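Local coordinates for protein EscN (Escherichia coli O127:H6, PDB 2OBL) that belongs to the P-loop ATP synthase alpha/beta family and is probably a component of a bacterial type III secretion system, at residues Q53-G58 / S214-Y219; I99-L104 / F146-I151. The protein carries 1 engineered substitution. All blocks are in the same frame, centred on the assembly; numbering follows the deposited sequence. Where two conformers were deposited one is given.

Overall arrangement
Both contacts involve the central, largely parallel sheet of the P-loop domain of EscN. Strand 161-167 pairs with strand 99-105, used by interaction 2, and with strand 214-222, used by interaction 1. Along the chain the order is 53-58, 99-104, 146-151 and 214-219, so both segments of interaction 2 fall between those of interaction 1. Their centres are 14 Å apart, with nearest atoms about 5 Å apart and not touching. They cover opposite faces of the sheet: interaction 1 lays the 53-58 segment on one, while interaction 2 packs helix 138-156, which also reaches I215, on the other. Together they cover part of the sheet on both faces.

Interaction 1: Q53-G58 / S214-Y219; sequences QPFILG and SITAIY
F55 carries most of the contact, laying one face of its ring over the side chain of T216. Its CG stands anti to the backbone N (chi1 -178°), which carries the ring toward the strand 214-219. T216 CG2 sits 4.1 Å from the centroid of the F55 ring and 14° off its normal, a CH-pi contact over the face. The hydroxyl lies over the same face but nearer the rim, with T216 OG1 3.7 Å from F55 CD1. That oxygen is hydrogen-bonded to the backbone N of G71, so its polar need is met outside the contact. Beyond T216, the F55 ring also touches L163 of the neighbouring strand 161-167. Two residues on, L57 turns a branch end inward, and its CD2 meets I218 CD1 at a loose 4.5 Å. The L57 backbone is fixed separately: D63 receives the amides of L57 and G58, one on each carboxylate oxygen. The two segments are therefore joined by dispersion and CH-pi contact alone, a buried apolar seam in which the one polar side-chain atom finds its partner in the loop before strand 73-78.

Interaction 2: I99-L104 / F146-I151; sequences IIVLAL and FTATTI
V101 meets a flat group of the helix, the A148 carbonyl: V101 CG1 lies 3.4 Å from A148 O, approaching from the A148 CA side and tilted out of the carbonyl plane. Rings play no part between the segments; that of F146 points off the other way and meets Y39. The rest is methyl against methyl. V101 CG1, anti to the backbone N (chi1 178°), also reaches A148 CB at 4.0 Å, while the other branch, CG2, extends to I151 CG2 at 4.0 Å, where the two side chains cross obliquely. One turn earlier on the helix, A103 CB and A148 CB touch at 3.7 Å. This pair marks the narrowest place, with the two CA atoms 5.9 Å apart, and the small alanines let the helix settle close to the strand: the axes come within 8.2 Å and run antiparallel at 177°. On the helix flank away from V101, F146 O accepts twice from T150, from its amide N at 2.8 Å and from its OG1 at 3.0 Å, the hydroxyl standing above the carbonyl plane. T150 OG1 is also bonded to R206 NH2, which ties the buried threonine to a loop near strand 208-209. The same helix face continues over both neighbouring strands, A148 touching L164 and I151 touching V128. Helix 138-156 is the connection of a beta-alpha-beta crossover from strand 127-132 to the parallel strand 161-167, and strand 99-105 lies between these two. A helix lying antiparallel over the strand it spans is the layered alpha/beta arrangement characteristic of the P-loop fold.

Interaction 1: Q53-G58 / S214-Y219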
loop_
_atom_site.group_PDB
_atom_site.type_symbol
_atom_site.label_atom_id
_atom_site.label_comp_id
_atom_site.label_asym_id
_atom_site.label_seq_id
_atom_site.Cartn_x
_atom_site.Cartn_y
_atom_site.Cartn_z
ATOM N N GLN A 53 -9.372 3.343 14.444
ATOM C CA GLN A 53 -8.371 4.399 14.633
ATOM C C GLN A 53 -7.726 4.716 13.293
ATOM O O GLN A 53 -7.482 3.813 12.518
ATOM C CB GLN A 53 -7.288 3.934 15.608
ATOM C CG GLN A 53 -7.784 3.622 17.007
ATOM C CD GLN A 53 -8.183 4.867 17.763
ATOM O OE1 GLN A 53 -7.877 5.985 17.344
ATOM N NE2 GLN A 53 -8.870 4.685 18.879
ATOM N N PRO A 54 -7.445 6.001 13.017
ATOM C CA PRO A 54 -6.817 6.301 11.732
ATOM C C PRO A 54 -5.353 5.841 11.670
ATOM O O PRO A 54 -4.647 5.853 12.690
ATOM C CB PRO A 54 -6.909 7.825 11.633
ATOM C CG PRO A 54 -7.014 8.303 13.020
ATOM C CD PRO A 54 -7.678 7.213 13.826
ATOM N N PHE A 55 -4.929 5.416 10.483
ATOM C CA PHE A 55 -3.533 5.083 10.237
ATOM C C PHE A 55 -3.000 6.112 9.269
ATOM O O PHE A 55 -3.438 6.180 8.117
ATOM C CB PHE A 55 -3.391 3.679 9.644
ATOM C CG PHE A 55 -1.969 3.271 9.404
ATOM C CD1 PHE A 55 -1.193 2.766 10.442
ATOM C CD2 PHE A 55 -1.404 3.394 8.154
ATOM C CE1 PHE A 55 0.139 2.381 10.218
ATOM C CE2 PHE A 55 -0.081 3.016 7.923
ATOM C CZ PHE A 55 0.686 2.520 8.957
ATOM N N ILE A 56 -2.082 6.940 9.757
ATOM C CA ILE A 56 -1.603 8.086 8.997
ATOM C C ILE A 56 -0.461 7.672 8.064
ATOM O O ILE A 56 0.493 7.025 8.491
ATOM C CB ILE A 56 -1.166 9.229 9.965
ATOM C CG1 ILE A 56 -2.327 9.601 10.887
ATOM C CG2 ILE A 56 -0.687 10.452 9.202
ATOM C CD1 ILE A 56 -1.891 10.336 12.148
ATOM N N LEU A 57 -0.570 8.029 6.786
ATOM C CA LEU A 57 0.454 7.674 5.798
ATOM C C LEU A 57 1.434 8.819 5.519
ATOM O O LEU A 57 2.540 8.599 5.018
ATOM C CB LEU A 57 -0.206 7.256 4.475
ATOM C CG LEU A 57 -1.062 5.988 4.473
ATOM C CD1 LEU A 57 -1.398 5.590 3.036
ATOM C CD2 LEU A 57 -0.359 4.850 5.171
ATOM N N GLY A 58 1.007 10.040 5.805
ATOM C CA GLY A 58 1.792 11.214 5.455
ATOM C C GLY A 58 1.654 11.528 3.974
ATOM O O GLY A 58 2.581 12.057 3.350
ATOM N N SER A 214 -0.430 -3.959 16.165
ATOM C CA SER A 214 -1.309 -4.171 15.039
ATOM C C SER A 214 -0.460 -4.388 13.807
ATOM O O SER A 214 0.743 -4.097 13.812
ATOM C CB SER A 214 -2.167 -2.933 14.807
ATOM O OG SER A 214 -1.339 -1.809 14.572
ATOM N N ILE A 215 -1.097 -4.902 12.760
ATOM C CA ILE A 215 -0.488 -4.965 11.440
ATOM C C ILE A 215 -1.471 -4.335 10.473
ATOM O O ILE A 215 -2.605 -4.813 10.301
ATOM C CB ILE A 215 -0.208 -6.417 10.972
ATOM C CG1 ILE A 215 0.747 -7.137 11.934
ATOM C CG2 ILE A 215 0.331 -6.428 9.546
ATOM C CD1 ILE A 215 0.980 -8.576 11.547
ATOM N N THR A 216 -1.031 -3.243 9.872
ATOM C CA THR A 216 -1.750 -2.611 8.785
ATOM C C THR A 216 -0.944 -2.978 7.572
ATOM O O THR A 216 0.299 -2.878 7.592
ATOM C CB THR A 216 -1.772 -1.082 8.957
ATOM O OG1 THR A 216 -2.309 -0.765 10.243
ATOM C CG2 THR A 216 -2.616 -0.423 7.865
ATOM N N ALA A 217 -1.616 -3.427 6.518
ATOM C CA ALA A 217 -0.884 -3.992 5.406
ATOM C C ALA A 217 -1.246 -3.302 4.106
ATOM O O ALA A 217 -2.408 -2.999 3.871
ATOM C CB ALA A 217 -1.137 -5.487 5.316
ATOM N N ILE A 218 -0.233 -3.051 3.286
ATOM C CA ILE A 218 -0.433 -2.505 1.953
ATOM C C ILE A 218 0.119 -3.506 0.964
ATOM O O ILE A 218 1.291 -3.882 1.055
ATOM C CB ILE A 218 0.324 -1.189 1.808
ATOM C CG1 ILE A 218 -0.336 -0.101 2.656
ATOM C CG2 ILE A 218 0.405 -0.756 0.356
ATOM C CD1 ILE A 218 0.518 1.191 2.724
ATOM N N TYR A 219 -0.726 -3.921 0.021
ATOM C CA TYR A 219 -0.360 -4.894 -1.016
ATOM C C TYR A 219 -0.425 -4.225 -2.377
ATOM O O TYR A 219 -1.461 -3.647 -2.731
ATOM C CB TYR A 219 -1.343 -6.076 -0.990
ATOM C CG TYR A 219 -1.434 -6.755 0.349
ATOM C CD1 TYR A 219 -0.542 -7.772 0.690
ATOM C CD2 TYR A 219 -2.400 -6.369 1.289
ATOM C CE1 TYR A 219 -0.606 -8.398 1.924
ATOM C CE2 TYR A 219 -2.471 -6.983 2.538
ATOM C CZ TYR A 219 -1.575 -8.002 2.842
ATOM O OH TYR A 219 -1.643 -8.604 4.061
#

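Interaction 2: I99-L104 / F146-I151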
loop_
_atom_site.group_PDB
_atom_site.type_symbol
_atom_site.label_atom_id
_atom_site.label_comp_id
_atom_site.label_asym_id
_atom_site.label_seq_id
_atom_site.Cartn_x
_atom_site.Cartn_y
_atom_site.Cartn_z
ATOM N N ILE A 99 7.242 0.034 13.214
ATOM C CA ILE A 99 8.081 -0.913 12.485
ATOM C C ILE A 99 7.495 -1.120 11.099
ATOM O O ILE A 99 6.287 -1.273 10.957
ATOM C CB ILE A 99 8.060 -2.287 13.181
ATOM C CG1 ILE A 99 8.542 -2.178 14.635
ATOM C CG2 ILE A 99 8.883 -3.309 12.395
ATOM C CD1 ILE A 99 10.035 -2.067 14.767
ATOM N N ILE A 100 8.351 -1.135 10.087
ATOM C CA ILE A 100 7.919 -1.426 8.725
ATOM C C ILE A 100 8.561 -2.727 8.275
ATOM O O ILE A 100 9.778 -2.900 8.371
ATOM C CB ILE A 100 8.309 -0.301 7.730
ATOM C CG1 ILE A 100 7.736 1.045 8.182
ATOM C CG2 ILE A 100 7.798 -0.635 6.332
ATOM C CD1 ILE A 100 8.374 2.221 7.465
ATOM N N VAL A 101 7.733 -3.655 7.805
ATOM C CA VAL A 101 8.245 -4.861 7.207
ATOM C C VAL A 101 7.912 -4.804 5.728
ATOM O O VAL A 101 6.742 -4.788 5.352
ATOM C CB VAL A 101 7.643 -6.121 7.854
ATOM C CG1 VAL A 101 8.161 -7.375 7.180
ATOM C CG2 VAL A 101 7.939 -6.133 9.355
ATOM N N LEU A 102 8.957 -4.766 4.911
ATOM C CA LEU A 102 8.830 -4.667 3.465
ATOM C C LEU A 102 9.120 -6.011 2.829
ATOM O O LEU A 102 10.056 -6.716 3.232
ATOM C CB LEU A 102 9.815 -3.628 2.930
ATOM C CG LEU A 102 9.352 -2.176 2.903
ATOM C CD1 LEU A 102 10.526 -1.227 2.881
ATOM C CD2 LEU A 102 8.483 -1.946 1.668
ATOM N N ALA A 103 8.289 -6.385 1.863
ATOM C CA ALA A 103 8.557 -7.534 1.042
ATOM C C ALA A 103 8.681 -7.014 -0.372
ATOM O O ALA A 103 7.696 -6.522 -0.961
ATOM C CB ALA A 103 7.451 -8.561 1.146
ATOM N N LEU A 104 9.902 -7.067 -0.896
ATOM C CA LEU A 104 10.173 -6.629 -2.262
ATOM C C LEU A 104 10.418 -7.858 -3.125
ATOM O O LEU A 104 11.493 -8.478 -3.074
ATOM C CB LEU A 104 11.384 -5.698 -2.290
ATOM C CG LEU A 104 11.325 -4.487 -1.353
ATOM C CD1 LEU A 104 12.589 -3.654 -1.486
ATOM C CD2 LEU A 104 10.101 -3.656 -1.665
ATOM N N PHE A 146 5.255 -14.926 3.032
ATOM C CA PHE A 146 4.967 -15.533 4.335
ATOM C C PHE A 146 6.012 -15.115 5.354
ATOM O O PHE A 146 5.687 -14.811 6.492
ATOM C CB PHE A 146 4.901 -17.054 4.203
ATOM C CG PHE A 146 3.748 -17.532 3.373
ATOM C CD1 PHE A 146 2.547 -17.890 3.980
ATOM C CD2 PHE A 146 3.857 -17.626 1.986
ATOM C CE1 PHE A 146 1.461 -18.325 3.221
ATOM C CE2 PHE A 146 2.779 -18.048 1.216
ATOM C CZ PHE A 146 1.580 -18.400 1.833
ATOM N N THR A 147 7.272 -15.085 4.938
ATOM C CA THR A 147 8.348 -14.620 5.814
ATOM C C THR A 147 8.077 -13.205 6.325
ATOM O O THR A 147 8.140 -12.935 7.532
ATOM C CB THR A 147 9.684 -14.641 5.065
ATOM O OG1 THR A 147 10.074 -16.005 4.854
ATOM C CG2 THR A 147 10.764 -13.886 5.839
ATOM N N ALA A 148 7.741 -12.311 5.406
ATOM C CA ALA A 148 7.400 -10.942 5.767
ATOM C C ALA A 148 6.228 -10.901 6.747
ATOM O O ALA A 148 6.263 -10.190 7.743
ATOM C CB ALA A 148 7.077 -10.141 4.507
ATOM N N THR A 149 5.199 -11.679 6.461
ATOM C CA THR A 149 4.000 -11.681 7.290
ATOM C C THR A 149 4.333 -12.169 8.706
ATOM O O THR A 149 3.898 -11.588 9.703
ATOM C CB THR A 149 2.850 -12.485 6.640
ATOM O OG1 THR A 149 2.549 -11.935 5.347
ATOM C CG2 THR A 149 1.567 -12.415 7.512
ATOM N N THR A 150 5.128 -13.221 8.777
ATOM C CA THR A 150 5.537 -13.812 10.055
ATOM C C THR A 150 6.367 -12.831 10.877
ATOM O O THR A 150 6.190 -12.710 12.083
ATOM C CB THR A 150 6.305 -15.119 9.818
ATOM O OG1 THR A 150 5.412 -16.064 9.201
ATOM C CG2 THR A 150 6.798 -15.707 11.154
ATOM N N ILE A 151 7.273 -12.124 10.217
ATOM C CA ILE A 151 8.075 -11.119 10.898
ATOM C C ILE A 151 7.202 -9.966 11.423
ATOM O O ILE A 151 7.406 -9.471 12.541
ATOM C CB ILE A 151 9.212 -10.609 9.993
ATOM C CG1 ILE A 151 10.253 -11.722 9.770
ATOM C CG2 ILE A 151 9.877 -9.383 10.612
ATOM C CD1 ILE A 151 11.223 -11.422 8.633
#